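Local coordinates for protein prolyl oligopeptidase (Novosphingobium capsulatum, PDB 1YR2) that probably hydrolyses peptide bonds on the carboxyl side of proline, and less readily alanine, in oligopeptides, as a serine peptidase of the S9A family, at residues 598-610 against 628-640. Numbering follows the deposited sequence.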
# COMPACT_ATOMS: atom_id res chain seq x y z
N ALA A 598 -12.59 -12.16 -6.84
CA ALA A 598 -11.85 -11.70 -8.00
C ALA A 598 -10.60 -12.53 -8.23
O ALA A 598 -9.87 -12.82 -7.30
CB ALA A 598 -11.47 -10.25 -7.84
N VAL A 599 -10.39 -12.97 -9.47
CA VAL A 599 -9.17 -13.64 -9.90
C VAL A 599 -8.67 -14.68 -8.92
O VAL A 599 -7.46 -14.71 -8.55
CB VAL A 599 -8.05 -12.61 -10.33
CG1 VAL A 599 -8.57 -11.76 -11.55
CG2 VAL A 599 -7.67 -11.67 -9.22
N GLY A 600 -9.59 -15.53 -8.48
CA GLY A 600 -9.33 -16.40 -7.33
C GLY A 600 -8.56 -17.65 -7.78
O GLY A 600 -8.72 -18.10 -8.93
N VAL A 601 -7.71 -18.16 -6.92
CA VAL A 601 -7.05 -19.45 -7.13
C VAL A 601 -8.01 -20.60 -6.72
O VAL A 601 -7.96 -21.08 -5.61
CB VAL A 601 -5.70 -19.54 -6.32
CG1 VAL A 601 -4.91 -20.71 -6.76
CG2 VAL A 601 -4.86 -18.24 -6.49
N MET A 602 -8.86 -21.03 -7.64
CA MET A 602 -9.98 -21.91 -7.31
C MET A 602 -9.67 -23.40 -7.42
O MET A 602 -10.27 -24.18 -6.70
CB MET A 602 -11.22 -21.53 -8.15
CG MET A 602 -11.62 -20.06 -8.01
SD MET A 602 -11.70 -19.49 -6.24
CE MET A 602 -13.15 -18.40 -6.37
N ASP A 603 -8.74 -23.77 -8.30
CA ASP A 603 -8.29 -25.15 -8.38
C ASP A 603 -6.92 -25.27 -7.69
O ASP A 603 -5.87 -25.01 -8.27
CB ASP A 603 -8.25 -25.62 -9.82
CG ASP A 603 -7.95 -27.13 -9.93
OD1 ASP A 603 -7.34 -27.72 -8.97
OD2 ASP A 603 -8.24 -27.80 -10.95
N MET A 604 -6.97 -25.62 -6.43
CA MET A 604 -5.80 -25.69 -5.56
C MET A 604 -5.04 -26.99 -5.73
O MET A 604 -4.00 -27.18 -5.10
CB MET A 604 -6.26 -25.55 -4.11
CG MET A 604 -6.79 -24.17 -3.77
SD MET A 604 -5.58 -22.85 -4.03
CE MET A 604 -4.26 -23.32 -2.97
N LEU A 605 -5.54 -27.89 -6.57
CA LEU A 605 -4.82 -29.09 -6.91
C LEU A 605 -3.93 -28.90 -8.13
O LEU A 605 -3.00 -29.68 -8.32
CB LEU A 605 -5.77 -30.28 -7.15
CG LEU A 605 -6.73 -30.59 -6.02
CD1 LEU A 605 -7.52 -31.89 -6.38
CD2 LEU A 605 -5.99 -30.73 -4.74
N ARG A 606 -4.24 -27.87 -8.95
CA ARG A 606 -3.54 -27.63 -10.20
C ARG A 606 -2.91 -26.23 -10.32
O ARG A 606 -2.46 -25.84 -11.40
CB ARG A 606 -4.51 -27.88 -11.36
CG ARG A 606 -4.87 -29.33 -11.55
CD ARG A 606 -5.90 -29.57 -12.64
NE ARG A 606 -5.41 -29.15 -13.96
CZ ARG A 606 -4.51 -29.80 -14.67
NH1 ARG A 606 -3.94 -30.91 -14.23
NH2 ARG A 606 -4.16 -29.35 -15.85
N PHE A 607 -2.85 -25.48 -9.24
CA PHE A 607 -2.41 -24.06 -9.29
C PHE A 607 -0.96 -23.93 -9.78
O PHE A 607 -0.61 -22.99 -10.50
CB PHE A 607 -2.55 -23.38 -7.94
CG PHE A 607 -1.56 -23.85 -6.92
CD1 PHE A 607 -0.31 -23.29 -6.87
CD2 PHE A 607 -1.88 -24.84 -6.01
CE1 PHE A 607 0.61 -23.71 -5.96
CE2 PHE A 607 -0.96 -25.26 -5.12
CZ PHE A 607 0.31 -24.71 -5.11
N ASP A 608 -0.16 -24.93 -9.46
CA ASP A 608 1.24 -24.92 -9.86
C ASP A 608 1.53 -25.40 -11.29
O ASP A 608 2.69 -25.45 -11.69
CB ASP A 608 2.07 -25.70 -8.85
CG ASP A 608 1.84 -27.19 -8.93
OD1 ASP A 608 0.73 -27.67 -9.31
OD2 ASP A 608 2.74 -27.96 -8.55
N GLN A 609 0.49 -25.71 -12.06
CA GLN A 609 0.62 -26.12 -13.45
C GLN A 609 0.62 -24.92 -14.38
O GLN A 609 0.76 -25.09 -15.58
CB GLN A 609 -0.56 -27.00 -13.89
CG GLN A 609 -0.91 -28.15 -12.94
CD GLN A 609 -0.22 -29.45 -13.25
OE1 GLN A 609 0.59 -29.52 -14.16
NE2 GLN A 609 -0.55 -30.49 -12.49
N PHE A 610 0.39 -23.72 -13.86
CA PHE A 610 0.22 -22.57 -14.73
C PHE A 610 1.25 -21.49 -14.50
O PHE A 610 1.92 -21.45 -13.44
CB PHE A 610 -1.20 -22.01 -14.64
CG PHE A 610 -2.25 -23.04 -14.81
CD1 PHE A 610 -2.61 -23.50 -16.08
CD2 PHE A 610 -2.88 -23.59 -13.70
CE1 PHE A 610 -3.57 -24.47 -16.22
CE2 PHE A 610 -3.86 -24.55 -13.85
CZ PHE A 610 -4.20 -24.99 -15.10
N ASP A 628 0.53 -32.88 1.54
CA ASP A 628 0.18 -31.50 1.15
C ASP A 628 -1.07 -31.53 0.25
O ASP A 628 -1.90 -30.65 0.31
CB ASP A 628 1.29 -30.82 0.35
CG ASP A 628 2.51 -30.48 1.19
OD1 ASP A 628 2.59 -30.93 2.33
OD2 ASP A 628 3.44 -29.78 0.74
N TRP A 629 -1.15 -32.53 -0.61
CA TRP A 629 -2.31 -32.74 -1.47
C TRP A 629 -3.59 -32.93 -0.63
O TRP A 629 -4.63 -32.34 -0.97
CB TRP A 629 -2.07 -33.92 -2.44
CG TRP A 629 -3.19 -34.10 -3.44
CD1 TRP A 629 -3.22 -33.65 -4.71
CD2 TRP A 629 -4.42 -34.80 -3.23
NE1 TRP A 629 -4.41 -34.00 -5.31
CE2 TRP A 629 -5.16 -34.71 -4.42
CE3 TRP A 629 -4.97 -35.49 -2.15
CZ2 TRP A 629 -6.42 -35.29 -4.57
CZ3 TRP A 629 -6.26 -36.05 -2.29
CH2 TRP A 629 -6.97 -35.93 -3.50
N ARG A 630 -3.53 -33.69 0.45
CA ARG A 630 -4.72 -33.94 1.25
C ARG A 630 -5.19 -32.67 1.94
O ARG A 630 -6.40 -32.42 2.04
CB ARG A 630 -4.49 -35.02 2.30
CG ARG A 630 -4.37 -36.41 1.72
CD ARG A 630 -4.40 -37.49 2.81
NE ARG A 630 -3.88 -38.74 2.29
CZ ARG A 630 -4.51 -39.55 1.42
NH1 ARG A 630 -5.72 -39.28 0.96
NH2 ARG A 630 -3.90 -40.65 1.03
N VAL A 631 -4.24 -31.86 2.39
CA VAL A 631 -4.57 -30.56 2.99
C VAL A 631 -5.28 -29.69 1.92
O VAL A 631 -6.33 -29.08 2.21
CB VAL A 631 -3.30 -29.88 3.50
CG1 VAL A 631 -3.47 -28.34 3.70
CG2 VAL A 631 -2.85 -30.52 4.74
N LEU A 632 -4.74 -29.66 0.70
CA LEU A 632 -5.29 -28.81 -0.38
C LEU A 632 -6.69 -29.28 -0.81
O LEU A 632 -7.58 -28.47 -1.07
CB LEU A 632 -4.37 -28.75 -1.62
CG LEU A 632 -3.05 -28.00 -1.46
CD1 LEU A 632 -2.05 -28.44 -2.49
CD2 LEU A 632 -3.30 -26.54 -1.55
N ARG A 633 -6.85 -30.60 -0.88
CA ARG A 633 -8.12 -31.21 -1.33
C ARG A 633 -9.26 -30.84 -0.37
O ARG A 633 -10.38 -30.72 -0.78
CB ARG A 633 -7.97 -32.74 -1.47
CG ARG A 633 -9.22 -33.49 -1.78
CD ARG A 633 -9.80 -33.07 -3.06
NE ARG A 633 -11.04 -33.77 -3.41
CZ ARG A 633 -12.26 -33.34 -3.09
NH1 ARG A 633 -12.42 -32.26 -2.33
NH2 ARG A 633 -13.34 -34.01 -3.50
N ARG A 634 -8.97 -30.64 0.89
CA ARG A 634 -10.00 -30.30 1.87
C ARG A 634 -10.62 -28.92 1.66
O ARG A 634 -11.72 -28.70 2.09
CB ARG A 634 -9.44 -30.36 3.30
CG ARG A 634 -9.21 -31.77 3.78
CD ARG A 634 -8.28 -31.89 4.99
NE ARG A 634 -7.93 -33.30 5.22
CZ ARG A 634 -6.74 -33.77 5.63
NH1 ARG A 634 -5.70 -32.97 5.89
NH2 ARG A 634 -6.58 -35.09 5.74
N TYR A 635 -9.92 -28.03 0.96
CA TYR A 635 -10.45 -26.67 0.74
C TYR A 635 -10.47 -26.11 -0.67
O TYR A 635 -11.04 -25.02 -0.90
CB TYR A 635 -9.81 -25.68 1.71
CG TYR A 635 -8.36 -25.33 1.44
CD1 TYR A 635 -8.01 -24.44 0.44
CD2 TYR A 635 -7.33 -25.85 2.22
CE1 TYR A 635 -6.70 -24.06 0.22
CE2 TYR A 635 -5.98 -25.50 1.99
CZ TYR A 635 -5.68 -24.60 0.99
OH TYR A 635 -4.37 -24.19 0.72
N SER A 636 -9.87 -26.80 -1.64
CA SER A 636 -9.86 -26.35 -3.03
C SER A 636 -11.28 -25.98 -3.46
O SER A 636 -12.12 -26.86 -3.53
CB SER A 636 -9.37 -27.48 -3.91
OG SER A 636 -9.41 -27.14 -5.29
N PRO A 637 -11.59 -24.69 -3.66
CA PRO A 637 -12.99 -24.29 -3.93
C PRO A 637 -13.67 -25.08 -5.09
O PRO A 637 -14.82 -25.47 -4.93
CB PRO A 637 -12.90 -22.80 -4.22
CG PRO A 637 -11.69 -22.39 -3.49
CD PRO A 637 -10.69 -23.54 -3.56
N TYR A 638 -12.95 -25.37 -6.16
CA TYR A 638 -13.53 -26.06 -7.32
C TYR A 638 -13.96 -27.47 -6.99
O TYR A 638 -14.94 -27.96 -7.55
CB TYR A 638 -12.49 -26.04 -8.46
CG TYR A 638 -12.78 -26.87 -9.70
CD1 TYR A 638 -13.86 -26.59 -10.52
CD2 TYR A 638 -11.94 -27.91 -10.06
CE1 TYR A 638 -14.11 -27.36 -11.70
CE2 TYR A 638 -12.16 -28.69 -11.23
CZ TYR A 638 -13.24 -28.39 -12.04
OH TYR A 638 -13.43 -29.14 -13.19
N HIS A 639 -13.27 -28.12 -6.05
CA HIS A 639 -13.51 -29.53 -5.72
C HIS A 639 -14.45 -29.69 -4.54
O HIS A 639 -14.76 -30.81 -4.17
CB HIS A 639 -12.18 -30.26 -5.40
CG HIS A 639 -11.24 -30.27 -6.55
ND1 HIS A 639 -10.27 -29.31 -6.70
CD2 HIS A 639 -11.14 -31.09 -7.62
CE1 HIS A 639 -9.61 -29.54 -7.83
NE2 HIS A 639 -10.13 -30.61 -8.41
N ASN A 640 -14.89 -28.58 -3.92
CA ASN A 640 -15.72 -28.64 -2.72
C ASN A 640 -17.08 -27.98 -2.81
O ASN A 640 -17.68 -27.64 -1.80
CB ASN A 640 -14.98 -28.09 -1.51
CG ASN A 640 -13.89 -29.03 -1.04
OD1 ASN A 640 -14.18 -30.04 -0.43
ND2 ASN A 640 -12.63 -28.75 -1.40
O HOH W 1 -8.50 -30.53 -10.99
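With CG of L605 turned away from its own carbonyl carbon (chi1 -55°) and that of H639 placed likewise, the leucine comes to lie across the histidine. CD1 of L605 sits over one face of the imidazole, 3.6 Å from its centroid, a CH-pi contact; Y638 CD2 lies over the rim of the opposite face. The other methyl, CD2, makes a second CH-pi contact with the five-membered ring of W629, so one forked side chain lies between two aromatic rings, one methyl on each. Polar atoms fix the imidazole at its edge: S636 OG and H639 ND1 lie 2.7 Å apart in a hydrogen bond, and a water joins H639 NE2 to D603 OD2. The same S636 OG accepts from M604 N at 3.1 Å, a backbone-to-side-chain bond, while Y638 N donates to M602 O at 3.0 Å (160° at the hydrogen), backbone to backbone. D603, its carboxylate 76° from the imidazole plane, receives L605 N on OD1, an Asx turn, and its OD2 forms a salt bridge with K668 of helix 664-675. Were the carboxylate replaced by an alanine's methyl, K668 would probably lose its charged mate, L605 N its acceptor and the water its link to H639. Beyond S636, the bent chain of M604 brings CE to 3.6 Å from L632 CD2, beside Y635. As a worked example of how one compact side chain and one hydroxyl can join two chain segments, this buried packing ties the loop following strand 594-598 to helix 626-633 and the 3-10 segment 637-639, within the alpha/beta-hydrolase fold of the catalytic domain.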